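Long-range contacts in iron-binding protein (PDB 4M7O), which probably binds iron, perhaps as a siderophore complex, as the extracellular solute-binding component of an ABC importer: residues V204-I209 with K233-F238; P214-S219 with N246-T251. All blocks are in the same frame, centred on the assembly; numbering follows the deposited sequence.

In the fold
Both contacts lie in the lobe built on the mixed sheet around strand 162-168, and their centres are about 13 Å apart. Interaction 2 is a strand pair within this sheet: strand 249-251 runs parallel to strand 216-219, mostly buried and held by backbone hydrogen bonds. Interaction 1 lies farther from the centre of the chain (about 27 Å against 20 Å, measured from the contact centres), where the first turn of helix 206-212 meets the turn after helix 225-234; its inner part is buried hydrocarbon and its outer part an exposed lysine stem. Strand 216-219 follows the first helix and precedes the second, and the two contacts touch where Phe-238 CD2 packs on Leu-217 CD1 at 4.3 Å.

Interaction 1 (V204-I209 with K233-F238); sequences VSKESI and KKRGGF
Ile-209 sets CG2 opposite its backbone N, with CG1 beside that N (chi1 -56°), and both branches meet the far end of the Phe-238 ring. CG2 approaches CZ obliquely at 3.8 Å, while CD1 lies in the ring plane at the edge, 3.9 Å from the same CZ. One helical turn earlier, the Lys-206 side chain crosses that of Phe-238 at about a right angle, Lys-206 CG 4.1 Å from Phe-238 CE1. The straight chi2 (-176°) carries Lys-206 CD to 4.2 Å from Arg-235 CG; the chain bends only beyond CD, at chi3 and chi4. The arginine runs extended from CG to NE, which carries its CD over the centre of one face of the phenyl ring, 3.7 Å above the plane. A type II turn from Arg-235 to Phe-238, with Gly-237 at positive phi, folds the two residues together. On the other segment, Ser-205 is the N-cap of helix 206-212, its OG accepting from Ser-208 N at 2.9 Å. Cohesion between the segments is thus apolar, and the methylene stems of two cationic residues serve as hydrocarbon. Lys-206 NZ remains 5.2 Å from Arg-235 NE, and Arg-235's salt bridge to Glu-166 of strand 162-168 probably tempers any repulsion between these like charges.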
ATOM      1  N   VAL A 204      10.030   7.935  17.059  1.00 35.18           N
ATOM      2  CA  VAL A 204      10.896   9.102  17.179  1.00 37.69           C
ATOM      3  C   VAL A 204      10.305  10.027  18.229  1.00 41.49           C
ATOM      4  O   VAL A 204       9.085  10.094  18.381  1.00 39.79           O
ATOM      5  CB  VAL A 204      11.019   9.852  15.835  1.00 39.81           C
ATOM      6  CG1 VAL A 204      11.842   9.035  14.864  1.00 43.81           C
ATOM      7  CG2 VAL A 204       9.630  10.130  15.238  1.00 36.82           C
ATOM      8  N   SER A 205      11.159  10.731  18.968  1.00 33.55           N
ATOM      9  CA  SER A 205      10.673  11.622  20.000  1.00 34.25           C
ATOM     10  C   SER A 205      10.209  12.948  19.388  1.00 36.10           C
ATOM     11  O   SER A 205      10.565  13.283  18.245  1.00 34.51           O
ATOM     12  CB  SER A 205      11.788  11.907  20.988  1.00 40.52           C
ATOM     13  OG  SER A 205      12.702  12.807  20.391  1.00 43.05           O
ATOM     14  N   LYS A 206       9.419  13.705  20.145  1.00 40.55           N
ATOM     15  CA  LYS A 206       8.963  15.004  19.681  1.00 42.31           C
ATOM     16  C   LYS A 206      10.172  15.906  19.508  1.00 46.41           C
ATOM     17  O   LYS A 206      10.227  16.687  18.557  1.00 40.81           O
ATOM     18  CB  LYS A 206       8.016  15.641  20.693  1.00 49.66           C
ATOM     19  CG  LYS A 206       6.581  15.142  20.665  1.00 53.54           C
ATOM     20  CD  LYS A 206       5.754  15.953  21.667  1.00 60.02           C
ATOM     21  CE  LYS A 206       5.275  15.111  22.835  1.00 63.24           C
ATOM     22  NZ  LYS A 206       4.102  14.267  22.446  1.00 64.80           N
ATOM     23  N   GLU A 207      11.131  15.806  20.430  1.00 41.11           N
ATOM     24  CA  GLU A 207      12.331  16.652  20.382  1.00 44.87           C
ATOM     25  C   GLU A 207      13.056  16.411  19.072  1.00 39.83           C
ATOM     26  O   GLU A 207      13.507  17.345  18.422  1.00 40.92           O
ATOM     27  CB  GLU A 207      13.284  16.350  21.548  1.00 47.67           C
ATOM     28  CG  GLU A 207      12.857  16.895  22.899  1.00 49.66           C
ATOM     29  N   SER A 208      13.143  15.137  18.698  1.00 36.30           N
ATOM     30  CA  SER A 208      13.824  14.700  17.487  1.00 41.27           C
ATOM     31  C   SER A 208      13.194  15.264  16.208  1.00 41.63           C
ATOM     32  O   SER A 208      13.903  15.725  15.310  1.00 40.00           O
ATOM     33  CB  SER A 208      13.834  13.171  17.445  1.00 55.62           C
ATOM     34  OG  SER A 208      14.840  12.683  16.583  1.00 64.85           O
ATOM     35  N   ILE A 209      11.866  15.213  16.120  1.00 42.04           N
ATOM     36  CA  ILE A 209      11.152  15.786  14.981  1.00 36.40           C
ATOM     37  C   ILE A 209      11.381  17.303  14.904  1.00 37.40           C
ATOM     38  O   ILE A 209      11.643  17.844  13.825  1.00 34.59           O
ATOM     39  CB  ILE A 209       9.636  15.491  15.060  1.00 31.22           C
ATOM     40  CG1 ILE A 209       9.389  13.981  15.169  1.00 33.16           C
ATOM     41  CG2 ILE A 209       8.916  16.033  13.835  1.00 33.72           C
ATOM     42  CD1 ILE A 209       7.987  13.623  15.649  1.00 32.64           C
ATOM     43  N   LYS A 233      -1.286  20.952  17.060  1.00 54.30           N
ATOM     44  CA  LYS A 233      -1.387  22.140  17.896  1.00 57.17           C
ATOM     45  C   LYS A 233      -1.217  21.804  19.366  1.00 53.28           C
ATOM     46  O   LYS A 233      -0.775  22.640  20.138  1.00 50.52           O
ATOM     47  CB  LYS A 233      -2.716  22.869  17.670  1.00 60.13           C
ATOM     48  CG  LYS A 233      -2.762  23.676  16.391  1.00 65.41           C
ATOM     49  CD  LYS A 233      -4.083  24.430  16.256  1.00 75.32           C
ATOM     50  CE  LYS A 233      -4.061  25.371  15.056  1.00 77.69           C
ATOM     51  NZ  LYS A 233      -5.433  25.763  14.625  1.00 83.87           N
ATOM     52  N   LYS A 234      -1.557  20.581  19.754  1.00 50.33           N
ATOM     53  CA  LYS A 234      -1.418  20.206  21.160  1.00 58.77           C
ATOM     54  C   LYS A 234      -0.028  19.657  21.502  1.00 54.99           C
ATOM     55  O   LYS A 234       0.301  19.453  22.671  1.00 56.04           O
ATOM     56  CB  LYS A 234      -2.546  19.257  21.585  1.00 65.24           C
ATOM     57  CG  LYS A 234      -3.934  19.908  21.514  1.00 72.24           C
ATOM     58  CD  LYS A 234      -5.051  18.960  21.950  1.00 78.24           C
ATOM     59  CE  LYS A 234      -6.428  19.579  21.721  1.00 80.87           C
ATOM     60  NZ  LYS A 234      -7.511  18.560  21.766  1.00 82.31           N
ATOM     61  N   ARG A 235       0.793  19.445  20.478  1.00 54.12           N
ATOM     62  CA  ARG A 235       2.175  19.025  20.683  1.00 49.80           C
ATOM     63  C   ARG A 235       3.068  20.193  21.044  1.00 53.89           C
ATOM     64  O   ARG A 235       3.193  21.160  20.273  1.00 52.88           O
ATOM     65  CB  ARG A 235       2.727  18.358  19.429  1.00 45.92           C
ATOM     66  CG  ARG A 235       2.409  16.899  19.364  1.00 41.07           C
ATOM     67  CD  ARG A 235       2.878  16.280  18.073  1.00 43.56           C
ATOM     68  NE  ARG A 235       2.058  15.121  17.744  1.00 42.38           N
ATOM     69  CZ  ARG A 235       2.154  14.429  16.618  1.00 40.21           C
ATOM     70  NH1 ARG A 235       1.351  13.401  16.410  1.00 36.21           N
ATOM     71  NH2 ARG A 235       3.046  14.774  15.701  1.00 44.00           N
ATOM     72  N   GLY A 236       3.700  20.090  22.209  1.00 55.73           N
ATOM     73  CA  GLY A 236       4.600  21.126  22.684  1.00 58.96           C
ATOM     74  C   GLY A 236       5.779  21.280  21.749  1.00 56.51           C
ATOM     75  O   GLY A 236       6.325  20.286  21.265  1.00 58.26           O
ATOM     76  N   GLY A 237       6.151  22.522  21.470  1.00 55.80           N
ATOM     77  CA  GLY A 237       7.333  22.794  20.678  1.00 51.00           C
ATOM     78  C   GLY A 237       7.139  22.733  19.174  1.00 49.21           C
ATOM     79  O   GLY A 237       7.975  23.244  18.428  1.00 55.79           O
ATOM     80  N   PHE A 238       6.052  22.118  18.717  1.00 51.46           N
ATOM     81  CA  PHE A 238       5.849  21.952  17.283  1.00 50.16           C
ATOM     82  C   PHE A 238       5.603  23.305  16.613  1.00 52.90           C
ATOM     83  O   PHE A 238       5.830  23.452  15.409  1.00 51.85           O
ATOM     84  CB  PHE A 238       4.723  20.957  16.990  1.00 51.15           C
ATOM     85  CG  PHE A 238       5.212  19.545  16.709  1.00 46.40           C
ATOM     86  CD1 PHE A 238       6.009  18.869  17.625  1.00 43.94           C
ATOM     87  CD2 PHE A 238       4.882  18.905  15.527  1.00 43.68           C
ATOM     88  CE1 PHE A 238       6.468  17.589  17.360  1.00 40.72           C
ATOM     89  CE2 PHE A 238       5.333  17.617  15.259  1.00 37.20           C
ATOM     90  CZ  PHE A 238       6.125  16.959  16.179  1.00 37.31           C
TER

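Interaction 2 (P214-S219 with N246-T251); sequences PDILIS and NTRIET
Ile-216 lies against one face of the Arg-248 guanidinium, the two side chains meeting at a slant. Its CG1 stands 3.9 Å above the guanidinium plane, displaced toward the rim, and CD1 reaches 3.4 Å from Arg-248 NH1. The arginine takes up this pose by folding back on itself, with bends at chi2 (-67°) and chi3 (-51°), while its CB rests 3.4 Å from Asp-215 O. Beyond this pair the strands run parallel in register. Leu-217 and Ile-249 project from one face of the sheet together with Ser-219 and Thr-251, and Leu-217 CD1 lies 4.4 Å from Ile-249 CG1; Tyr-228 of helix 225-234 touches all four. Ile-218 and Glu-250 occupy the other face, toward helix 264-275. Three backbone bonds join the strands: Leu-217 N to Arg-248 O (2.9 Å), Glu-250 N to Leu-217 O (2.9 Å) and Ser-219 N to Glu-250 O (3.0 Å). Helices on the two faces of this parallel pair make a layered alpha/beta arrangement. The guanidinium is fixed from outside the pair: NH1 donates to the carbonyls of Asp-274 and Ile-275 and NH2 to Gln-161 OE1, so Arg-248 ties the C-terminal helix to the sheet while Ile-216 packs against its guanidinium.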
ATOM      1  N   PRO A 214      11.100  19.536   9.687  1.00 40.22           N
ATOM      2  CA  PRO A 214      10.544  19.245   8.358  1.00 36.02           C
ATOM      3  C   PRO A 214       9.744  20.416   7.785  1.00 37.19           C
ATOM      4  O   PRO A 214       9.250  21.263   8.548  1.00 38.94           O
ATOM      5  CB  PRO A 214       9.606  18.046   8.615  1.00 33.74           C
ATOM      6  CG  PRO A 214       9.321  18.083  10.092  1.00 42.14           C
ATOM      7  CD  PRO A 214      10.540  18.662  10.737  1.00 40.61           C
ATOM      8  N   ASP A 215       9.650  20.479   6.462  1.00 37.56           N
ATOM      9  CA  ASP A 215       8.912  21.543   5.798  1.00 38.95           C
ATOM     10  C   ASP A 215       7.457  21.127   5.610  1.00 51.64           C
ATOM     11  O   ASP A 215       6.585  21.957   5.393  1.00 38.46           O
ATOM     12  CB  ASP A 215       9.556  21.835   4.447  1.00 40.99           C
ATOM     13  CG  ASP A 215      11.044  22.136   4.564  1.00 51.87           C
ATOM     14  OD1 ASP A 215      11.419  23.063   5.327  1.00 51.68           O
ATOM     15  OD2 ASP A 215      11.847  21.434   3.905  1.00 48.22           O
ATOM     16  N   ILE A 216       7.194  19.827   5.692  1.00 35.31           N
ATOM     17  CA  ILE A 216       5.855  19.303   5.474  1.00 35.54           C
ATOM     18  C   ILE A 216       5.635  18.134   6.434  1.00 38.68           C
ATOM     19  O   ILE A 216       6.530  17.302   6.596  1.00 40.68           O
ATOM     20  CB  ILE A 216       5.708  18.767   4.029  1.00 40.68           C
ATOM     21  CG1 ILE A 216       6.167  19.819   3.007  1.00 46.16           C
ATOM     22  CG2 ILE A 216       4.282  18.309   3.756  1.00 34.37           C
ATOM     23  CD1 ILE A 216       6.089  19.371   1.572  1.00 42.89           C
ATOM     24  N   LEU A 217       4.469  18.080   7.083  1.00 34.42           N
ATOM     25  CA  LEU A 217       4.088  16.914   7.897  1.00 36.43           C
ATOM     26  C   LEU A 217       2.967  16.183   7.174  1.00 36.07           C
ATOM     27  O   LEU A 217       1.989  16.798   6.724  1.00 37.86           O
ATOM     28  CB  LEU A 217       3.587  17.335   9.281  1.00 37.25           C
ATOM     29  CG  LEU A 217       4.397  18.389  10.044  1.00 37.24           C
ATOM     30  CD1 LEU A 217       3.765  18.699  11.415  1.00 37.35           C
ATOM     31  CD2 LEU A 217       5.821  17.899  10.248  1.00 34.65           C
ATOM     32  N   ILE A 218       3.105  14.872   7.033  1.00 31.63           N
ATOM     33  CA  ILE A 218       2.024  14.086   6.443  1.00 34.44           C
ATOM     34  C   ILE A 218       1.724  12.902   7.333  1.00 30.86           C
ATOM     35  O   ILE A 218       2.580  12.034   7.516  1.00 30.01           O
ATOM     36  CB  ILE A 218       2.395  13.555   5.049  1.00 34.32           C
ATOM     37  CG1 ILE A 218       2.811  14.711   4.136  1.00 33.91           C
ATOM     38  CG2 ILE A 218       1.231  12.734   4.445  1.00 31.36           C
ATOM     39  CD1 ILE A 218       3.038  14.313   2.714  1.00 34.92           C
ATOM     40  N   SER A 219       0.516  12.868   7.892  1.00 32.08           N
ATOM     41  CA  SER A 219       0.067  11.704   8.651  1.00 31.55           C
ATOM     42  C   SER A 219      -0.568  10.672   7.728  1.00 32.39           C
ATOM     43  O   SER A 219      -1.374  11.011   6.858  1.00 31.38           O
ATOM     44  CB  SER A 219      -0.960  12.106   9.697  1.00 32.20           C
ATOM     45  OG  SER A 219      -1.672  10.951  10.107  1.00 32.31           O
ATOM     46  N   ASN A 246       4.232  27.264   8.103  1.00 53.85           N
ATOM     47  CA  ASN A 246       3.783  27.430   6.725  1.00 56.01           C
ATOM     48  C   ASN A 246       2.499  26.658   6.425  1.00 58.87           C
ATOM     49  O   ASN A 246       2.054  26.616   5.276  1.00 61.35           O
ATOM     50  CB  ASN A 246       4.889  27.003   5.753  1.00 55.03           C
ATOM     51  CG  ASN A 246       6.137  27.856   5.881  1.00 52.53           C
ATOM     52  OD1 ASN A 246       6.058  29.044   6.179  1.00 55.24           O
ATOM     53  ND2 ASN A 246       7.298  27.249   5.658  1.00 58.01           N
ATOM     54  N   THR A 247       1.909  26.057   7.459  1.00 55.85           N
ATOM     55  CA  THR A 247       0.653  25.321   7.326  1.00 60.27           C
ATOM     56  C   THR A 247       0.748  24.259   6.233  1.00 53.07           C
ATOM     57  O   THR A 247      -0.082  24.202   5.332  1.00 47.85           O
ATOM     58  CB  THR A 247      -0.535  26.267   7.059  1.00 67.44           C
ATOM     59  OG1 THR A 247      -0.394  27.434   7.872  1.00 75.24           O
ATOM     60  CG2 THR A 247      -1.848  25.589   7.404  1.00 72.54           C
ATOM     61  N   ARG A 248       1.789  23.440   6.303  1.00 41.87           N
ATOM     62  CA  ARG A 248       1.936  22.328   5.380  1.00 42.91           C
ATOM     63  C   ARG A 248       1.721  21.065   6.194  1.00 43.59           C
ATOM     64  O   ARG A 248       2.644  20.271   6.398  1.00 44.59           O
ATOM     65  CB  ARG A 248       3.320  22.328   4.726  1.00 45.20           C
ATOM     66  CG  ARG A 248       3.706  23.641   4.037  1.00 45.15           C
ATOM     67  CD  ARG A 248       2.860  23.936   2.809  1.00 50.30           C
ATOM     68  NE  ARG A 248       2.817  22.801   1.888  1.00 55.31           N
ATOM     69  CZ  ARG A 248       3.790  22.477   1.037  1.00 57.99           C
ATOM     70  NH1 ARG A 248       3.655  21.421   0.242  1.00 55.34           N
ATOM     71  NH2 ARG A 248       4.902  23.198   0.982  1.00 61.27           N
ATOM     72  N   ILE A 249       0.492  20.919   6.683  1.00 41.67           N
ATOM     73  CA  ILE A 249       0.080  19.786   7.506  1.00 41.06           C
ATOM     74  C   ILE A 249      -0.996  19.034   6.740  1.00 38.01           C
ATOM     75  O   ILE A 249      -2.079  19.576   6.508  1.00 42.20           O
ATOM     76  CB  ILE A 249      -0.507  20.290   8.837  1.00 40.82           C
ATOM     77  CG1 ILE A 249       0.536  21.086   9.613  1.00 40.37           C
ATOM     78  CG2 ILE A 249      -1.013  19.154   9.700  1.00 41.33           C
ATOM     79  CD1 ILE A 249      -0.033  21.729  10.853  1.00 39.61           C
ATOM     80  N   GLU A 250      -0.708  17.801   6.321  1.00 33.83           N
ATOM     81  CA  GLU A 250      -1.646  17.057   5.473  1.00 34.47           C
ATOM     82  C   GLU A 250      -1.886  15.655   6.016  1.00 36.09           C
ATOM     83  O   GLU A 250      -1.113  15.157   6.833  1.00 35.01           O
ATOM     84  CB  GLU A 250      -1.122  16.957   4.034  1.00 39.12           C
ATOM     85  CG  GLU A 250      -0.589  18.260   3.444  1.00 47.28           C
ATOM     86  CD  GLU A 250      -1.688  19.219   3.012  1.00 57.84           C
ATOM     87  OE1 GLU A 250      -2.851  18.785   2.870  1.00 56.97           O
ATOM     88  OE2 GLU A 250      -1.384  20.416   2.810  1.00 70.51           O
ATOM     89  N   THR A 251      -2.963  15.021   5.562  1.00 33.30           N
ATOM     90  CA  THR A 251      -3.238  13.646   5.951  1.00 39.38           C
ATOM     91  C   THR A 251      -3.509  12.815   4.732  1.00 39.01           C
ATOM     92  O   THR A 251      -4.048  13.299   3.738  1.00 40.36           O
ATOM     93  CB  THR A 251      -4.461  13.525   6.841  1.00 42.50           C
ATOM     94  OG1 THR A 251      -5.622  13.908   6.095  1.00 50.43           O
ATOM     95  CG2 THR A 251      -4.315  14.421   8.041  1.00 48.78           C
TER